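Local coordinates for DNA polymerase III, gamma subunit-related protein (Thermotoga maritima, PDB 2GNO) that probably binds DNA and resembles subunits of the bacterial DNA polymerase III clamp loader, at residues Ser268-Ile273 and Leu291-Glu296; Lys194-Val199 and Thr233-Gly238; Thr8-Ile13 and Val42-Pro47; Asp72-Ser77 and Lys84-His89. All blocks are in the same frame, centred on the assembly; numbering follows the deposited sequence.

Contact 1 (Ser268-Ile273 and Leu291-Glu296)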
loop_
_atom_site.group_PDB
_atom_site.type_symbol
_atom_site.label_atom_id
_atom_site.label_comp_id
_atom_site.label_asym_id
_atom_site.label_seq_id
_atom_site.Cartn_x
_atom_site.Cartn_y
_atom_site.Cartn_z
ATOM N N SER A 268 3.670 -16.983 -15.925
ATOM C CA SER A 268 3.629 -18.011 -14.877
ATOM C C SER A 268 4.783 -17.865 -13.911
ATOM O O SER A 268 4.606 -18.069 -12.716
ATOM C CB SER A 268 3.626 -19.423 -15.472
ATOM O OG SER A 268 2.424 -19.642 -16.175
ATOM N N PHE A 269 5.959 -17.521 -14.437
ATOM C CA PHE A 269 7.152 -17.287 -13.622
ATOM C C PHE A 269 6.965 -16.019 -12.777
ATOM O O PHE A 269 7.136 -16.054 -11.562
ATOM C CB PHE A 269 8.388 -17.196 -14.516
ATOM C CG PHE A 269 9.651 -16.827 -13.795
ATOM C CD1 PHE A 269 10.337 -17.774 -13.049
ATOM C CD2 PHE A 269 10.198 -15.547 -13.918
ATOM C CE1 PHE A 269 11.526 -17.436 -12.403
ATOM C CE2 PHE A 269 11.373 -15.208 -13.264
ATOM C CZ PHE A 269 12.042 -16.155 -12.521
ATOM N N LEU A 270 6.561 -14.921 -13.411
ATOM C CA LEU A 270 6.314 -13.645 -12.711
ATOM C C LEU A 270 5.254 -13.799 -11.610
ATOM O O LEU A 270 5.477 -13.336 -10.479
ATOM C CB LEU A 270 5.932 -12.547 -13.717
ATOM C CG LEU A 270 7.024 -12.088 -14.703
ATOM C CD1 LEU A 270 6.438 -11.290 -15.870
ATOM C CD2 LEU A 270 8.103 -11.318 -14.012
ATOM N N ASP A 271 4.133 -14.467 -11.917
ATOM C CA ASP A 271 3.072 -14.714 -10.910
ATOM C C ASP A 271 3.598 -15.503 -9.715
ATOM O O ASP A 271 3.215 -15.228 -8.577
ATOM C CB ASP A 271 1.854 -15.494 -11.470
ATOM C CG ASP A 271 0.897 -14.644 -12.307
ATOM O OD1 ASP A 271 0.963 -13.395 -12.298
ATOM O OD2 ASP A 271 0.020 -15.255 -12.958
ATOM N N SER A 272 4.439 -16.498 -9.989
ATOM C CA SER A 272 5.039 -17.339 -8.950
ATOM C C SER A 272 5.936 -16.583 -7.978
ATOM O O SER A 272 5.890 -16.864 -6.782
ATOM C CB SER A 272 5.832 -18.495 -9.572
ATOM O OG SER A 272 4.960 -19.370 -10.263
ATOM N N ILE A 273 6.716 -15.625 -8.489
ATOM C CA ILE A 273 7.652 -14.813 -7.675
ATOM C C ILE A 273 6.955 -14.105 -6.523
ATOM O O ILE A 273 7.505 -14.008 -5.430
ATOM C CB ILE A 273 8.385 -13.698 -8.516
ATOM C CG1 ILE A 273 9.186 -14.278 -9.695
ATOM C CG2 ILE A 273 9.311 -12.815 -7.631
ATOM C CD1 ILE A 273 10.132 -15.347 -9.365
ATOM N N LEU A 291 14.068 -8.929 -15.207
ATOM C CA LEU A 291 14.596 -7.828 -16.006
ATOM C C LEU A 291 14.853 -8.250 -17.441
ATOM O O LEU A 291 14.566 -7.474 -18.368
ATOM C CB LEU A 291 15.879 -7.280 -15.388
ATOM C CG LEU A 291 15.749 -6.533 -14.086
ATOM C CD1 LEU A 291 17.130 -6.190 -13.555
ATOM C CD2 LEU A 291 14.918 -5.262 -14.257
ATOM N N ALA A 292 15.393 -9.455 -17.626
ATOM C CA ALA A 292 15.630 -9.999 -18.960
ATOM C C ALA A 292 14.297 -10.212 -19.641
ATOM O O ALA A 292 14.167 -9.906 -20.817
ATOM C CB ALA A 292 16.403 -11.309 -18.905
ATOM N N ILE A 293 13.304 -10.735 -18.899
ATOM C CA ILE A 293 11.959 -10.934 -19.446
ATOM C C ILE A 293 11.407 -9.601 -19.969
ATOM O O ILE A 293 10.903 -9.533 -21.092
ATOM C CB ILE A 293 10.994 -11.563 -18.370
ATOM C CG1 ILE A 293 11.332 -13.049 -18.167
ATOM C CG2 ILE A 293 9.531 -11.461 -18.793
ATOM C CD1 ILE A 293 10.699 -13.683 -16.904
ATOM N N HIS A 294 11.503 -8.572 -19.143
ATOM C CA HIS A 294 11.020 -7.232 -19.472
ATOM C C HIS A 294 11.745 -6.603 -20.663
ATOM O O HIS A 294 11.105 -6.069 -21.572
ATOM C CB HIS A 294 11.138 -6.324 -18.250
ATOM C CG HIS A 294 10.721 -4.903 -18.506
ATOM N ND1 HIS A 294 9.408 -4.536 -18.714
ATOM C CD2 HIS A 294 11.443 -3.758 -18.547
ATOM C CE1 HIS A 294 9.344 -3.227 -18.883
ATOM N NE2 HIS A 294 10.567 -2.734 -18.800
ATOM N N ARG A 295 13.072 -6.672 -20.631
ATOM C CA ARG A 295 13.924 -6.151 -21.693
ATOM C C ARG A 295 13.616 -6.792 -23.041
ATOM O O ARG A 295 13.472 -6.088 -24.042
ATOM C CB ARG A 295 15.390 -6.358 -21.330
ATOM C CG ARG A 295 16.393 -5.947 -22.406
ATOM C CD ARG A 295 17.768 -6.199 -21.915
ATOM N NE ARG A 295 18.820 -5.918 -22.925
ATOM C CZ ARG A 295 19.308 -4.705 -23.205
ATOM N NH1 ARG A 295 18.870 -3.624 -22.576
ATOM N NH2 ARG A 295 20.282 -4.576 -24.101
ATOM N N GLU A 296 13.495 -8.110 -23.069
ATOM C CA GLU A 296 13.222 -8.812 -24.313
ATOM C C GLU A 296 11.787 -8.600 -24.787
ATOM O O GLU A 296 11.557 -8.537 -25.997
ATOM C CB GLU A 296 13.624 -10.291 -24.208
ATOM C CG GLU A 296 15.122 -10.498 -23.786
ATOM C CD GLU A 296 16.176 -9.834 -24.710
ATOM O OE1 GLU A 296 15.937 -9.684 -25.926
ATOM O OE2 GLU A 296 17.261 -9.487 -24.191
#
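Ile293 reaches over from helix 283-298 and meets two neighbours of helix 261-274, Phe269 and Leu270, one with each branch. Everything that crosses between the segments is apolar. The longer branch ends in CD1, which approaches the Phe269 ring obliquely and lies 3.6 Å from Phe269 CD2. A chi1 of -74° puts CG1 of Ile293 anti to the carbonyl carbon and CG2 anti to the backbone N, which spreads the two branches toward Phe269 and Leu270. The second touch is looser: Ile293 CG2 lies 4.3 Å from Leu270 CD1. Within these segments the closest CA atoms, Leu270 CA and Ile293 CA, are 9.2 Å apart, and side chains fill the interval.

Within helix 261-274, Ile273 CD1 sits over one face of the Phe269 ring, displaced toward its rim. Polar bonds also remain local: Ser268 O accepts from Ser272 OG at 2.8 Å and from Ser272 N, the two donors arriving from opposite faces of the carbonyl plane.

Around this pair, Trp258 touches both Leu270 and Ile293, and Leu253 of helix 239-254 backs Leu270. On the other helix, Leu291 and His294 pack against Leu214 of helix 203-219, which ties helix 283-298 into the all-helical C-terminal part of the chain.

Contact 2 (Lys194-Val199 and Thr233-Gly238)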
loop_
_atom_site.group_PDB
_atom_site.type_symbol
_atom_site.label_atom_id
_atom_site.label_comp_id
_atom_site.label_asym_id
_atom_site.label_seq_id
_atom_site.Cartn_x
_atom_site.Cartn_y
_atom_site.Cartn_z
ATOM N N LYS A 194 21.964 7.777 -7.330
ATOM C CA LYS A 194 20.917 8.587 -6.700
ATOM C C LYS A 194 19.524 8.013 -6.913
ATOM O O LYS A 194 18.684 8.099 -6.018
ATOM C CB LYS A 194 20.969 10.033 -7.216
ATOM C CG LYS A 194 22.265 10.751 -6.868
ATOM C CD LYS A 194 22.273 12.191 -7.348
ATOM N N LEU A 195 19.281 7.454 -8.103
ATOM C CA LEU A 195 18.000 6.853 -8.425
ATOM C C LEU A 195 17.708 5.666 -7.514
ATOM O O LEU A 195 16.567 5.484 -7.094
ATOM C CB LEU A 195 17.984 6.384 -9.886
ATOM C CG LEU A 195 16.713 5.712 -10.432
ATOM C CD1 LEU A 195 15.552 6.699 -10.378
ATOM C CD2 LEU A 195 16.920 5.191 -11.863
ATOM N N LEU A 196 18.732 4.859 -7.217
ATOM C CA LEU A 196 18.567 3.687 -6.339
ATOM C C LEU A 196 18.164 4.004 -4.903
ATOM O O LEU A 196 17.652 3.135 -4.203
ATOM C CB LEU A 196 19.817 2.814 -6.360
ATOM C CG LEU A 196 20.106 2.150 -7.704
ATOM C CD1 LEU A 196 21.436 1.415 -7.638
ATOM C CD2 LEU A 196 18.971 1.213 -8.115
ATOM N N LYS A 197 18.384 5.252 -4.482
ATOM C CA LYS A 197 17.987 5.727 -3.178
ATOM C C LYS A 197 16.471 6.008 -3.149
ATOM O O LYS A 197 15.928 6.238 -2.075
ATOM C CB LYS A 197 18.800 6.979 -2.805
ATOM C CG LYS A 197 20.322 6.733 -2.742
ATOM C CD LYS A 197 21.114 8.009 -2.480
ATOM C CE LYS A 197 22.620 7.759 -2.553
ATOM N NZ LYS A 197 23.089 6.770 -1.537
ATOM N N LYS A 198 15.791 5.986 -4.306
ATOM C CA LYS A 198 14.352 6.222 -4.399
ATOM C C LYS A 198 13.511 5.007 -4.789
ATOM O O LYS A 198 12.323 5.016 -4.551
ATOM C CB LYS A 198 14.073 7.330 -5.413
ATOM C CG LYS A 198 14.709 8.698 -5.098
ATOM C CD LYS A 198 14.385 9.674 -6.217
ATOM C CE LYS A 198 14.964 11.056 -5.994
ATOM N NZ LYS A 198 14.342 11.730 -4.830
ATOM N N VAL A 199 14.108 3.957 -5.363
ATOM C CA VAL A 199 13.321 2.789 -5.805
ATOM C C VAL A 199 12.546 2.081 -4.680
ATOM O O VAL A 199 11.549 1.423 -4.970
ATOM C CB VAL A 199 14.151 1.779 -6.656
ATOM C CG1 VAL A 199 14.785 2.496 -7.841
ATOM C CG2 VAL A 199 15.224 1.082 -5.826
ATOM N N THR A 233 22.741 -4.606 -8.058
ATOM C CA THR A 233 22.796 -5.699 -7.102
ATOM C C THR A 233 23.858 -5.519 -6.018
ATOM O O THR A 233 23.765 -6.174 -4.982
ATOM C CB THR A 233 22.949 -7.062 -7.786
ATOM O OG1 THR A 233 24.146 -7.087 -8.556
ATOM C CG2 THR A 233 21.740 -7.361 -8.675
ATOM N N ASN A 234 24.865 -4.677 -6.268
ATOM C CA ASN A 234 25.891 -4.356 -5.265
ATOM C C ASN A 234 25.381 -3.301 -4.259
ATOM O O ASN A 234 25.900 -3.214 -3.152
ATOM C CB ASN A 234 27.205 -3.878 -5.911
ATOM C CG ASN A 234 27.985 -5.006 -6.609
ATOM O OD1 ASN A 234 27.689 -6.198 -6.455
ATOM N ND2 ASN A 234 29.002 -4.617 -7.377
ATOM N N THR A 235 24.378 -2.513 -4.650
ATOM C CA THR A 235 23.773 -1.474 -3.805
ATOM C C THR A 235 22.532 -1.973 -3.054
ATOM O O THR A 235 22.350 -1.656 -1.886
ATOM C CB THR A 235 23.375 -0.256 -4.674
ATOM O OG1 THR A 235 24.546 0.276 -5.312
ATOM C CG2 THR A 235 22.708 0.831 -3.855
ATOM N N ILE A 236 21.692 -2.757 -3.723
ATOM C CA ILE A 236 20.461 -3.266 -3.128
ATOM C C ILE A 236 20.562 -4.784 -2.908
ATOM O O ILE A 236 20.510 -5.557 -3.861
ATOM C CB ILE A 236 19.271 -2.862 -4.011
ATOM C CG1 ILE A 236 19.176 -1.309 -4.027
ATOM C CG2 ILE A 236 17.995 -3.545 -3.503
ATOM C CD1 ILE A 236 18.094 -0.738 -4.849
ATOM N N THR A 237 20.667 -5.185 -1.635
ATOM C CA THR A 237 20.840 -6.589 -1.230
ATOM C C THR A 237 19.856 -7.031 -0.137
ATOM O O THR A 237 19.181 -6.200 0.466
ATOM C CB THR A 237 22.237 -6.731 -0.617
ATOM O OG1 THR A 237 22.312 -5.858 0.513
ATOM C CG2 THR A 237 23.339 -6.334 -1.616
ATOM N N GLY A 238 19.811 -8.339 0.123
ATOM C CA GLY A 238 18.948 -8.934 1.158
ATOM C C GLY A 238 17.478 -8.584 1.057
ATOM O O GLY A 238 16.897 -8.677 -0.036
#
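Thr235, in the last turn of helix 225-235, is the first residue of its segment to meet residues 194-199, and it does so against one methyl of Leu196. Leu196 CD1 sits against Thr235 CB at 3.9 Å, with Thr235 OG1 and Thr235 CG2 about equally near, each 4.0 Å from that methyl. The hydroxyl is engaged within its own helix, where OG1 bonds to Gln231 O.

At Ile236 the backbone leaves helical angles (psi 109°), and the side chain runs straight out toward the other segment, with chi2 at 179°. Its tip, CD1, takes two partners: Leu196 CD2 at 3.9 Å and, more tightly, Val199 CG2 at 3.5 Å. Leu196 therefore straddles the pair, one methyl of its fork on Thr235 and the other on Ile236. Val199 brings up the methyl that stands between its own backbone N and carbonyl carbon. Leu196 and Val199, three residues apart in a turn with near-helical angles, both point to this side; Lys198 N to Leu195 O, at 2.9 Å, is a bond of that turn. Leu244 of helix 239-254 touches both Val199 and Ile236.

Gly238, the last residue, is the N-cap of helix 239-254, and its positive phi suits a glycine. The arrangement is apolar packing between two interhelical connections, consistent with the helical C-terminal domain of clamp-loader subunits: the link between helices 225-235 and 239-254 is packed against the turn that follows helix 192-195.

Contact 3 (Thr8-Ile13 and Val42-Pro47)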
loop_
_atom_site.group_PDB
_atom_site.type_symbol
_atom_site.label_atom_id
_atom_site.label_comp_id
_atom_site.label_asym_id
_atom_site.label_seq_id
_atom_site.Cartn_x
_atom_site.Cartn_y
_atom_site.Cartn_z
ATOM N N THR A 8 -21.986 8.216 5.991
ATOM C CA THR A 8 -22.745 7.059 6.485
ATOM C C THR A 8 -22.092 6.542 7.767
ATOM O O THR A 8 -22.782 6.279 8.750
ATOM C CB THR A 8 -22.854 5.973 5.410
ATOM O OG1 THR A 8 -23.485 6.533 4.247
ATOM C CG2 THR A 8 -23.685 4.791 5.904
ATOM N N LEU A 9 -20.761 6.431 7.742
ATOM C CA LEU A 9 -19.967 6.029 8.902
ATOM C C LEU A 9 -20.116 6.968 10.085
ATOM O O LEU A 9 -20.242 6.514 11.221
ATOM C CB LEU A 9 -18.466 5.966 8.554
ATOM C CG LEU A 9 -17.946 4.719 7.866
ATOM C CD1 LEU A 9 -16.529 4.907 7.390
ATOM C CD2 LEU A 9 -18.051 3.539 8.813
ATOM N N LYS A 10 -20.040 8.267 9.804
ATOM C CA LYS A 10 -20.174 9.324 10.803
ATOM C C LYS A 10 -21.448 9.173 11.626
ATOM O O LYS A 10 -21.414 9.276 12.854
ATOM C CB LYS A 10 -20.127 10.709 10.113
ATOM C CG LYS A 10 -20.237 11.894 11.059
ATOM C CD LYS A 10 -20.079 13.199 10.336
ATOM C CE LYS A 10 -20.267 14.389 11.263
ATOM N NZ LYS A 10 -21.581 14.429 11.935
ATOM N N ARG A 11 -22.551 8.903 10.934
ATOM C CA ARG A 11 -23.862 8.719 11.548
ATOM C C ARG A 11 -23.931 7.464 12.422
ATOM O O ARG A 11 -24.496 7.501 13.526
ATOM C CB ARG A 11 -24.924 8.658 10.462
ATOM C CG ARG A 11 -24.990 9.927 9.616
ATOM N N ILE A 12 -23.360 6.371 11.910
ATOM C CA ILE A 12 -23.287 5.087 12.618
ATOM C C ILE A 12 -22.471 5.287 13.895
ATOM O O ILE A 12 -22.863 4.805 14.962
ATOM C CB ILE A 12 -22.653 3.989 11.717
ATOM C CG1 ILE A 12 -23.627 3.630 10.583
ATOM C CG2 ILE A 12 -22.335 2.718 12.525
ATOM C CD1 ILE A 12 -23.062 2.731 9.497
ATOM N N ILE A 13 -21.340 5.988 13.757
ATOM C CA ILE A 13 -20.451 6.311 14.870
ATOM C C ILE A 13 -21.101 7.203 15.920
ATOM O O ILE A 13 -20.947 6.947 17.117
ATOM C CB ILE A 13 -19.123 6.974 14.383
ATOM C CG1 ILE A 13 -18.232 5.924 13.725
ATOM C CG2 ILE A 13 -18.313 7.597 15.574
ATOM C CD1 ILE A 13 -17.026 6.478 13.008
ATOM N N VAL A 42 -15.422 12.877 11.221
ATOM C CA VAL A 42 -16.457 12.801 12.250
ATOM C C VAL A 42 -16.406 13.992 13.205
ATOM O O VAL A 42 -17.435 14.544 13.553
ATOM C CB VAL A 42 -16.322 11.507 13.099
ATOM C CG1 VAL A 42 -17.311 11.473 14.296
ATOM C CG2 VAL A 42 -16.517 10.276 12.248
ATOM N N GLU A 43 -15.207 14.375 13.626
ATOM C CA GLU A 43 -15.018 15.416 14.598
ATOM C C GLU A 43 -14.945 16.834 14.056
ATOM O O GLU A 43 -15.075 17.770 14.836
ATOM C CB GLU A 43 -13.738 15.123 15.380
ATOM C CG GLU A 43 -13.707 13.759 16.088
ATOM C CD GLU A 43 -14.576 13.674 17.334
ATOM O OE1 GLU A 43 -14.997 14.711 17.861
ATOM O OE2 GLU A 43 -14.796 12.544 17.801
ATOM N N LYS A 44 -14.727 16.989 12.746
ATOM C CA LYS A 44 -14.600 18.292 12.101
ATOM C C LYS A 44 -13.515 19.096 12.769
ATOM O O LYS A 44 -13.680 20.290 13.028
ATOM C CB LYS A 44 -15.933 19.067 12.099
ATOM C CG LYS A 44 -17.124 18.293 11.559
ATOM C CD LYS A 44 -16.879 17.779 10.170
ATOM C CE LYS A 44 -18.082 17.070 9.645
ATOM N NZ LYS A 44 -17.795 16.402 8.352
ATOM N N PHE A 45 -12.420 18.419 13.086
ATOM C CA PHE A 45 -11.293 19.041 13.742
ATOM C C PHE A 45 -10.122 18.092 13.486
ATOM O O PHE A 45 -10.325 16.882 13.471
ATOM C CB PHE A 45 -11.562 19.193 15.241
ATOM C CG PHE A 45 -10.704 20.225 15.911
ATOM C CD1 PHE A 45 -11.085 21.562 15.888
ATOM C CD2 PHE A 45 -9.546 19.869 16.584
ATOM C CE1 PHE A 45 -10.321 22.536 16.495
ATOM C CE2 PHE A 45 -8.769 20.842 17.194
ATOM C CZ PHE A 45 -9.150 22.172 17.150
ATOM N N PRO A 46 -8.902 18.613 13.279
ATOM C CA PRO A 46 -7.774 17.706 13.030
ATOM C C PRO A 46 -7.348 16.926 14.295
ATOM O O PRO A 46 -7.584 17.398 15.400
ATOM C CB PRO A 46 -6.673 18.642 12.557
ATOM C CG PRO A 46 -7.272 19.944 12.453
ATOM C CD PRO A 46 -8.454 20.013 13.280
ATOM N N PRO A 47 -6.769 15.721 14.133
ATOM C CA PRO A 47 -6.389 14.869 15.265
ATOM C C PRO A 47 -5.089 15.099 16.032
ATOM O O PRO A 47 -4.030 15.077 15.439
ATOM C CB PRO A 47 -6.319 13.481 14.609
ATOM C CG PRO A 47 -5.895 13.743 13.234
ATOM C CD PRO A 47 -6.571 15.018 12.848
#
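Lys10 leaves helix 5-14 with CG trans to its backbone N (chi1 -179°), runs on extended, and bends only at its last torsion (chi4 -58°), a course that lays its methylenes along Val42 near the end of helix 30-43. The two helices come before and after strand 19-24 in the chain and pack against each other in an AAA+ type core, a parallel sheet with the strand order 2-3-4-1-5. Lys10 CE lies 3.6 Å from Val42 O, while the methylenes CG and CD pass over Val42 CA.

Past Val42, Lys44 has positive phi (56°), which takes the chain out of the helix. Its side chain turns back, and the two lysine chains lie roughly perpendicular, Lys10 CE being 3.8 Å from Lys44 CE. Their ammonium groups remain apart, with 5.6 Å between Lys10 NZ and Lys44 NZ, and each has its own partner: Glu14 forms a salt bridge with Lys10, and the Tyr41 ring takes Lys44 in a cation-pi contact. An alanine at position Lys10 is likely to leave Glu14 without its cation and to uncover the backbone of Val42.

Farther along, Pro47 helps line a pocket that holds a 2-ethoxyethanol molecule. Beneath the lysines the contact turns purely apolar and buried. Val42 sends CG2 in against helix 5-14, 4.0 Å from Lys10 CA, and one turn on it meets Ile13 CD1 at 3.9 Å.

Contact 4 (Asp72-Ser77 and Lys84-His89)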
loop_
_atom_site.group_PDB
_atom_site.type_symbol
_atom_site.label_atom_id
_atom_site.label_comp_id
_atom_site.label_asym_id
_atom_site.label_seq_id
_atom_site.Cartn_x
_atom_site.Cartn_y
_atom_site.Cartn_z
ATOM N N ASP A 72 -3.853 0.272 26.511
ATOM C CA ASP A 72 -3.420 1.343 27.434
ATOM C C ASP A 72 -3.948 2.691 26.937
ATOM O O ASP A 72 -4.462 3.484 27.725
ATOM C CB ASP A 72 -1.898 1.411 27.552
ATOM C CG ASP A 72 -1.432 2.348 28.694
ATOM N N PHE A 73 -3.848 2.911 25.619
ATOM C CA PHE A 73 -4.310 4.132 24.967
ATOM C C PHE A 73 -5.822 4.301 25.147
ATOM O O PHE A 73 -6.280 5.400 25.473
ATOM C CB PHE A 73 -3.915 4.104 23.479
ATOM C CG PHE A 73 -4.380 5.302 22.676
ATOM C CD1 PHE A 73 -3.655 6.497 22.690
ATOM C CD2 PHE A 73 -5.494 5.212 21.864
ATOM C CE1 PHE A 73 -4.068 7.586 21.937
ATOM C CE2 PHE A 73 -5.911 6.290 21.118
ATOM C CZ PHE A 73 -5.199 7.483 21.164
ATOM N N LEU A 74 -6.591 3.228 24.947
ATOM C CA LEU A 74 -8.049 3.298 25.112
ATOM C C LEU A 74 -8.545 3.508 26.560
ATOM O O LEU A 74 -9.690 3.899 26.744
ATOM C CB LEU A 74 -8.748 2.076 24.515
ATOM C CG LEU A 74 -8.727 1.889 23.010
ATOM C CD1 LEU A 74 -9.347 0.539 22.669
ATOM C CD2 LEU A 74 -9.438 3.028 22.298
ATOM N N ASN A 75 -7.715 3.266 27.573
ATOM C CA ASN A 75 -8.149 3.475 28.974
ATOM C C ASN A 75 -8.351 4.929 29.452
ATOM O O ASN A 75 -8.919 5.125 30.535
ATOM C CB ASN A 75 -7.255 2.697 29.964
ATOM C CG ASN A 75 -7.447 1.195 29.872
ATOM O OD1 ASN A 75 -8.493 0.705 29.428
ATOM N ND2 ASN A 75 -6.441 0.446 30.325
ATOM N N TYR A 76 -7.893 5.902 28.655
ATOM C CA TYR A 76 -8.006 7.331 28.942
ATOM C C TYR A 76 -8.955 8.021 27.968
ATOM O O TYR A 76 -9.122 7.569 26.836
ATOM C CB TYR A 76 -6.629 7.994 28.809
ATOM C CG TYR A 76 -5.586 7.463 29.770
ATOM C CD1 TYR A 76 -4.786 6.379 29.429
ATOM C CD2 TYR A 76 -5.397 8.056 31.014
ATOM C CE1 TYR A 76 -3.824 5.890 30.311
ATOM C CE2 TYR A 76 -4.442 7.578 31.904
ATOM C CZ TYR A 76 -3.656 6.498 31.548
ATOM O OH TYR A 76 -2.710 6.029 32.430
ATOM N N SER A 77 -9.579 9.111 28.418
ATOM C CA SER A 77 -10.477 9.885 27.573
ATOM C C SER A 77 -9.748 10.759 26.553
ATOM O O SER A 77 -8.560 11.059 26.724
ATOM C CB SER A 77 -11.323 10.828 28.443
ATOM O OG SER A 77 -12.127 10.110 29.349
ATOM N N LYS A 84 -12.263 8.899 21.061
ATOM C CA LYS A 84 -10.856 8.506 20.890
ATOM C C LYS A 84 -10.862 7.451 19.767
ATOM O O LYS A 84 -11.736 6.590 19.733
ATOM C CB LYS A 84 -10.298 7.965 22.195
ATOM C CG LYS A 84 -8.967 7.327 22.062
ATOM C CD LYS A 84 -8.286 7.081 23.398
ATOM C CE LYS A 84 -7.679 8.325 23.962
ATOM N NZ LYS A 84 -6.780 8.030 25.105
ATOM N N TYR A 85 -9.874 7.502 18.883
ATOM C CA TYR A 85 -9.810 6.613 17.731
ATOM C C TYR A 85 -8.540 5.787 17.660
ATOM O O TYR A 85 -7.487 6.283 17.978
ATOM C CB TYR A 85 -9.886 7.441 16.448
ATOM C CG TYR A 85 -11.167 8.228 16.312
ATOM C CD1 TYR A 85 -11.343 9.429 17.000
ATOM C CD2 TYR A 85 -12.175 7.812 15.455
ATOM C CE1 TYR A 85 -12.509 10.144 16.901
ATOM C CE2 TYR A 85 -13.370 8.519 15.357
ATOM C CZ TYR A 85 -13.522 9.690 16.093
ATOM O OH TYR A 85 -14.645 10.460 16.006
ATOM N N VAL A 86 -8.661 4.519 17.274
ATOM C CA VAL A 86 -7.505 3.657 17.081
ATOM C C VAL A 86 -7.593 3.132 15.655
ATOM O O VAL A 86 -8.603 2.561 15.288
ATOM C CB VAL A 86 -7.452 2.457 18.061
ATOM C CG1 VAL A 86 -6.306 1.513 17.695
ATOM C CG2 VAL A 86 -7.305 2.933 19.475
ATOM N N ILE A 87 -6.529 3.321 14.865
ATOM C CA ILE A 87 -6.474 2.855 13.491
ATOM C C ILE A 87 -5.474 1.705 13.402
ATOM O O ILE A 87 -4.329 1.858 13.808
ATOM C CB ILE A 87 -6.092 3.982 12.549
ATOM C CG1 ILE A 87 -7.123 5.121 12.662
ATOM C CG2 ILE A 87 -6.032 3.475 11.119
ATOM C CD1 ILE A 87 -6.623 6.417 12.164
ATOM N N VAL A 88 -5.922 0.547 12.923
ATOM C CA VAL A 88 -5.032 -0.627 12.785
ATOM C C VAL A 88 -5.042 -0.956 11.302
ATOM O O VAL A 88 -6.035 -1.460 10.794
ATOM C CB VAL A 88 -5.527 -1.827 13.572
ATOM C CG1 VAL A 88 -4.517 -3.002 13.466
ATOM C CG2 VAL A 88 -5.779 -1.431 15.030
ATOM N N HIS A 89 -3.938 -0.673 10.619
ATOM C CA HIS A 89 -3.863 -0.915 9.173
ATOM C C HIS A 89 -3.550 -2.354 8.831
ATOM O O HIS A 89 -2.693 -2.953 9.479
ATOM C CB HIS A 89 -2.789 -0.049 8.535
ATOM C CG HIS A 89 -3.061 1.427 8.612
ATOM N ND1 HIS A 89 -4.186 1.997 8.066
ATOM C CD2 HIS A 89 -2.291 2.458 9.022
ATOM C CE1 HIS A 89 -4.144 3.303 8.225
ATOM N NE2 HIS A 89 -2.993 3.613 8.786
#
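Lys84 lies across one face of the Phe73 ring, joining the start of strand 84-88 to helix 64-74 and the loop after it, within the beta-alpha-beta unit formed by strand 52-55, that helix and strand 84-88. The lysine crosses the ring at a slant: its CG is 3.4 Å from Phe73 CE2, its CE makes a CH-pi contact, and its NZ stands almost directly above the ring, 4.1 Å from the Phe73 centroid, in a cation-pi contact. A bend at chi3 (-78°) folds the chain over the ring and carries the ammonium to the carbonyls of Phe73 and Tyr76.

Val86 and Phe73 run antiparallel alongside one another, with Val86 CG2 3.8 Å from Phe73 CD2. The same methyl presses on Leu74 CD2 at 3.5 Å, so it is shared by two residues of the helix. Beyond them Phe73 reaches Leu53 of strand 52-55, and Leu74 rests on Ala113 and Ile115 of strand 113-119.

A leucine in place of Lys84 would probably leave two main-chain carbonyls without their ammonium donor and the Phe73 face without its cation. The grip on those carbonyls is uneven. Lys84 NZ meets Phe73 O at 2.7 Å with a C=O...N angle of 154°, but it stands above the carbonyl plane of Tyr76, 62° out of it, with NZ 2.9 Å from Tyr76 O.

How the contacts relate
Contacts 3 and 4 belong to the sheet-containing N-terminal part, contacts 1 and 2 to the helical C-terminal part. Contact 3 lies about 42 and 45 Å, centre to centre, from contacts 2 and 1. Contact 2 is the most buried and, like contact 1, without a hydrogen bond across its segments; contact 1 is only partly buried. These two do not touch, yet both lean on helix 239-254. Contacts 3 and 4 are also partly buried; contact 3 brings two lysines together and contact 4 uses one, and only the latter is hydrogen-bonded across its segments. They touch directly: Glu43 OE2 lies 2.8 Å from Tyr85 OH, a probable hydrogen bond that ties helix 30-43 to strand 84-88.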